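Local coordinates for uncharacterized protein (Borrelia turicatae, PDB 5VJ4) that is a putative surface lipoprotein of a relapsing fever spirochete, probably able to bind lipid, whose precise role is not established, at residues E165-K168 with I169-P173; R222-K225 with E226-K229. All coordinates share one frame; numbering follows the deposited sequence.

Interaction 1. Residues E165-K168 with I169-P173; sequences EALK and IIEDP
Glu165 and Ile169 are joined by the first of the last four main-chain bonds of the alpha-helix 145-171, and the stretch illustrates how such a helix is bonded up to its C-terminal end. These i to i+4 hydrogen bonds follow in order. Ile169 N reaches Glu165 O at 3.1 Å, and Ile170 N and Glu171 N bind the oxygens of Ala166 and Leu167 in turn. The last, Asp172 N to Lys168 O, is the most bent, with an N-H...O angle of 137°; Asp172 is also where the chain leaves helical geometry, its OD1 accepting the amide of Thr174.

Apolar contact comes next. Leu167 CD1 approaches Ile170 CB at 4.2 Å, while Ile170, a buried residue, continues onto Lys179 and Gln183 of helix 176-201.

Charged groups make up the rest. On the exposed flank Glu165 and Lys168 pair loosely, with 3.9 Å between Lys168 NZ and Glu165 OE2, a long salt bridge. The aliphatic part of Leu167 also meets a carboxylate. With CG anti to its main-chain nitrogen (chi1 179°), Leu167 lies obliquely across Glu171: Leu167 CG is 3.6 Å from Glu171 OE1, and Leu167 CD1 is 3.7 Å from Glu171 OE2.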
loop_
_atom_site.group_PDB
_atom_site.type_symbol
_atom_site.label_atom_id
_atom_site.label_comp_id
_atom_site.label_asym_id
_atom_site.label_seq_id
_atom_site.Cartn_x
_atom_site.Cartn_y
_atom_site.Cartn_z
ATOM N N GLU A 165 -26.526 -9.030 2.346
ATOM C CA GLU A 165 -26.968 -8.503 3.643
ATOM C C GLU A 165 -26.307 -7.159 3.902
ATOM O O GLU A 165 -26.982 -6.139 4.134
ATOM C CB GLU A 165 -26.621 -9.459 4.780
ATOM C CG GLU A 165 -27.018 -10.907 4.566
ATOM C CD GLU A 165 -28.500 -11.104 4.262
ATOM O OE1 GLU A 165 -28.830 -12.239 3.854
ATOM O OE2 GLU A 165 -29.338 -10.164 4.431
ATOM N N ALA A 166 -24.978 -7.158 3.807
ATOM C CA ALA A 166 -24.204 -5.964 4.030
ATOM C C ALA A 166 -24.704 -4.827 3.130
ATOM O O ALA A 166 -24.794 -3.667 3.552
ATOM C CB ALA A 166 -22.741 -6.254 3.796
ATOM N N LEU A 167 -25.065 -5.159 1.898
ATOM C CA LEU A 167 -25.577 -4.132 1.020
ATOM C C LEU A 167 -26.885 -3.532 1.536
ATOM O O LEU A 167 -27.049 -2.307 1.505
ATOM C CB LEU A 167 -25.714 -4.641 -0.406
ATOM C CG LEU A 167 -26.273 -3.570 -1.352
ATOM C CD1 LEU A 167 -25.415 -2.301 -1.383
ATOM C CD2 LEU A 167 -26.523 -4.109 -2.752
ATOM N N LYS A 168 -27.797 -4.384 2.023
ATOM C CA LYS A 168 -29.057 -3.902 2.615
ATOM C C LYS A 168 -28.794 -2.902 3.739
ATOM O O LYS A 168 -29.446 -1.858 3.814
ATOM C CB LYS A 168 -29.926 -5.039 3.131
ATOM C CG LYS A 168 -30.765 -5.752 2.089
ATOM C CD LYS A 168 -31.947 -6.440 2.759
ATOM C CE LYS A 168 -32.626 -7.434 1.835
ATOM N NZ LYS A 168 -31.911 -8.739 1.860
ATOM N N ILE A 169 -27.822 -3.202 4.592
ATOM C CA ILE A 169 -27.432 -2.241 5.625
ATOM C C ILE A 169 -26.916 -0.905 5.014
ATOM O O ILE A 169 -27.260 0.174 5.480
ATOM C CB ILE A 169 -26.458 -2.888 6.642
ATOM C CG1 ILE A 169 -27.225 -3.713 7.709
ATOM C CG2 ILE A 169 -25.583 -1.839 7.308
ATOM C CD1 ILE A 169 -27.716 -5.083 7.269
ATOM N N ILE A 170 -26.123 -0.987 3.955
ATOM C CA ILE A 170 -25.608 0.218 3.286
ATOM C C ILE A 170 -26.743 1.085 2.740
ATOM O O ILE A 170 -26.725 2.292 2.903
ATOM C CB ILE A 170 -24.615 -0.121 2.130
ATOM C CG1 ILE A 170 -23.244 -0.513 2.668
ATOM C CG2 ILE A 170 -24.442 1.047 1.164
ATOM C CD1 ILE A 170 -22.224 -0.806 1.581
ATOM N N GLU A 171 -27.710 0.466 2.073
ATOM C CA GLU A 171 -28.737 1.228 1.367
ATOM C C GLU A 171 -29.896 1.690 2.215
ATOM O O GLU A 171 -30.697 2.505 1.753
ATOM C CB GLU A 171 -29.242 0.475 0.159
ATOM C CG GLU A 171 -28.526 0.900 -1.104
ATOM C CD GLU A 171 -28.405 -0.228 -2.113
ATOM O OE1 GLU A 171 -29.006 -1.320 -1.915
ATOM O OE2 GLU A 171 -27.687 -0.023 -3.113
ATOM N N ASP A 172 -29.979 1.194 3.449
ATOM C CA ASP A 172 -30.955 1.715 4.405
ATOM C C ASP A 172 -30.813 3.230 4.500
ATOM O O ASP A 172 -29.698 3.727 4.697
ATOM C CB ASP A 172 -30.783 1.099 5.788
ATOM C CG ASP A 172 -31.893 1.501 6.756
ATOM O OD1 ASP A 172 -32.142 2.726 6.920
ATOM O OD2 ASP A 172 -32.501 0.577 7.357
ATOM N N PRO A 173 -31.939 3.964 4.341
ATOM C CA PRO A 173 -31.879 5.427 4.341
ATOM C C PRO A 173 -31.337 6.045 5.634
ATOM O O PRO A 173 -30.704 7.102 5.552
ATOM C CB PRO A 173 -33.328 5.844 4.072
ATOM C CG PRO A 173 -34.162 4.636 4.391
ATOM C CD PRO A 173 -33.297 3.479 4.021
#

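Interaction 2. Residues R222-K225 with E226-K229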
loop_
_atom_site.group_PDB
_atom_site.type_symbol
_atom_site.label_atom_id
_atom_site.label_comp_id
_atom_site.label_asym_id
_atom_site.label_seq_id
_atom_site.Cartn_x
_atom_site.Cartn_y
_atom_site.Cartn_z
ATOM N N ARG A 222 -20.150 -8.680 7.169
ATOM C CA ARG A 222 -21.112 -8.729 8.269
ATOM C C ARG A 222 -20.959 -7.586 9.259
ATOM O O ARG A 222 -21.959 -7.040 9.742
ATOM C CB ARG A 222 -21.014 -10.037 9.019
ATOM C CG ARG A 222 -22.142 -10.978 8.701
ATOM C CD ARG A 222 -22.138 -12.063 9.743
ATOM N NE ARG A 222 -21.107 -13.063 9.482
ATOM C CZ ARG A 222 -21.213 -14.052 8.597
ATOM N NH1 ARG A 222 -22.322 -14.192 7.833
ATOM N NH2 ARG A 222 -20.197 -14.911 8.490
ATOM N N LYS A 223 -19.705 -7.201 9.497
ATOM C CA LYS A 223 -19.338 -6.192 10.471
ATOM C C LYS A 223 -20.035 -4.841 10.228
ATOM O O LYS A 223 -20.178 -4.037 11.146
ATOM C CB LYS A 223 -17.802 -6.060 10.519
ATOM C CG LYS A 223 -17.207 -5.323 11.716
ATOM C CD LYS A 223 -17.466 -6.064 13.023
ATOM C CE LYS A 223 -16.484 -5.687 14.120
ATOM N NZ LYS A 223 -16.310 -4.240 14.352
ATOM N N PHE A 224 -20.518 -4.611 9.014
ATOM C CA PHE A 224 -21.165 -3.336 8.707
ATOM C C PHE A 224 -22.359 -3.072 9.605
ATOM O O PHE A 224 -22.503 -1.970 10.150
ATOM C CB PHE A 224 -21.575 -3.280 7.235
ATOM C CG PHE A 224 -20.426 -3.136 6.295
ATOM C CD1 PHE A 224 -19.125 -3.481 6.679
ATOM C CD2 PHE A 224 -20.639 -2.687 5.006
ATOM C CE1 PHE A 224 -18.060 -3.363 5.804
ATOM C CE2 PHE A 224 -19.579 -2.577 4.121
ATOM C CZ PHE A 224 -18.296 -2.925 4.521
ATOM N N LYS A 225 -23.190 -4.105 9.739
ATOM C CA LYS A 225 -24.360 -4.147 10.602
ATOM C C LYS A 225 -24.035 -3.508 11.963
ATOM O O LYS A 225 -24.806 -2.666 12.447
ATOM C CB LYS A 225 -24.785 -5.615 10.736
ATOM C CG LYS A 225 -26.137 -5.929 11.374
ATOM C CD LYS A 225 -26.296 -7.427 11.678
ATOM C CE LYS A 225 -24.999 -8.050 12.222
ATOM N NZ LYS A 225 -25.056 -9.524 12.436
ATOM N N GLU A 226 -22.879 -3.856 12.534
ATOM C CA GLU A 226 -22.451 -3.264 13.791
ATOM C C GLU A 226 -21.892 -1.876 13.592
ATOM O O GLU A 226 -22.124 -0.990 14.392
ATOM C CB GLU A 226 -21.413 -4.144 14.477
ATOM C CG GLU A 226 -21.971 -5.498 14.885
ATOM C CD GLU A 226 -22.845 -5.431 16.137
ATOM O OE1 GLU A 226 -24.075 -5.665 16.038
ATOM O OE2 GLU A 226 -22.297 -5.144 17.226
ATOM N N ILE A 227 -21.159 -1.686 12.510
ATOM C CA ILE A 227 -20.471 -0.433 12.308
ATOM C C ILE A 227 -21.420 0.754 12.196
ATOM O O ILE A 227 -21.142 1.841 12.732
ATOM C CB ILE A 227 -19.530 -0.518 11.114
ATOM C CG1 ILE A 227 -18.334 -1.384 11.494
ATOM C CG2 ILE A 227 -18.975 0.835 10.775
ATOM C CD1 ILE A 227 -17.377 -1.659 10.359
ATOM N N VAL A 228 -22.552 0.544 11.531
ATOM C CA VAL A 228 -23.534 1.627 11.365
ATOM C C VAL A 228 -24.094 2.163 12.668
ATOM O O VAL A 228 -24.385 3.344 12.764
ATOM C CB VAL A 228 -24.693 1.255 10.423
ATOM C CG1 VAL A 228 -24.131 0.930 9.060
ATOM C CG2 VAL A 228 -25.544 0.100 10.953
ATOM N N LYS A 229 -24.224 1.289 13.657
ATOM C CA LYS A 229 -24.731 1.659 14.957
ATOM C C LYS A 229 -23.808 2.650 15.677
ATOM O O LYS A 229 -24.285 3.542 16.362
ATOM C CB LYS A 229 -24.978 0.407 15.769
ATOM C CG LYS A 229 -25.823 -0.576 14.970
ATOM C CD LYS A 229 -26.440 -1.707 15.788
ATOM C CE LYS A 229 -25.406 -2.692 16.335
ATOM N NZ LYS A 229 -26.047 -3.948 16.805
#
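Lys223 lays the aliphatic start of its side chain across Ile227 at about a right angle, Lys223 CG meeting Ile227 CD1 at 3.9 Å. A bend at chi2 comes right at this contact and a second at chi4 near the tip; Lys223 NZ is hydrogen-bonded to Gly239 O, and a sulfate ion, probably from the crystallisation liquor, lies about 3 Å from the side chain. The same Ile227 methyl comes obliquely to the ring of Phe224, 4.5 Å from Phe224 CD1. Ile227 is thus touched by two successive side chains, and its side chain also packs on Val233, Met234 and Trp240.

These contacts run into the short alpha-helix 224-229, Lys223 lying just ahead of it. Lys223 O is shared by two amides: Ile227 N binds it at 2.9 Å in the carbonyl plane, and Glu226 N adds a weak bond. Val228 N then takes Phe224 O with an N-H...O angle of 160°.

The aliphatic stem of Lys229 lies beside Lys225 O. Further out, on the exposed side, Lys229 folds back through a bend at chi3 (-68°) to form a salt bridge with Glu226, Lys229 NZ lying 2.7 Å from Glu226 OE1 and above the carboxylate plane.

How the interactions relate
From the N terminus the chain first meets interaction 1, at the end of the long helix 145-171, then runs through helices 176-201, 207-214 and 218-222 before reaching interaction 2, which leads into helix 224-229. The two are in series, neither nested nor crossed, and each spans neighbouring turns without closing a long loop. In space they are close, with centres about 10 Å apart, and they touch directly: Ile169 CG2 packs on Val228 CG1 at 3.6 Å, and Ile170 CD1 on Phe224 CE2 at 4.1 Å. Leu182 of helix 176-201 meets Ile170, Phe224 and Val228, joining three helices in one apolar cluster.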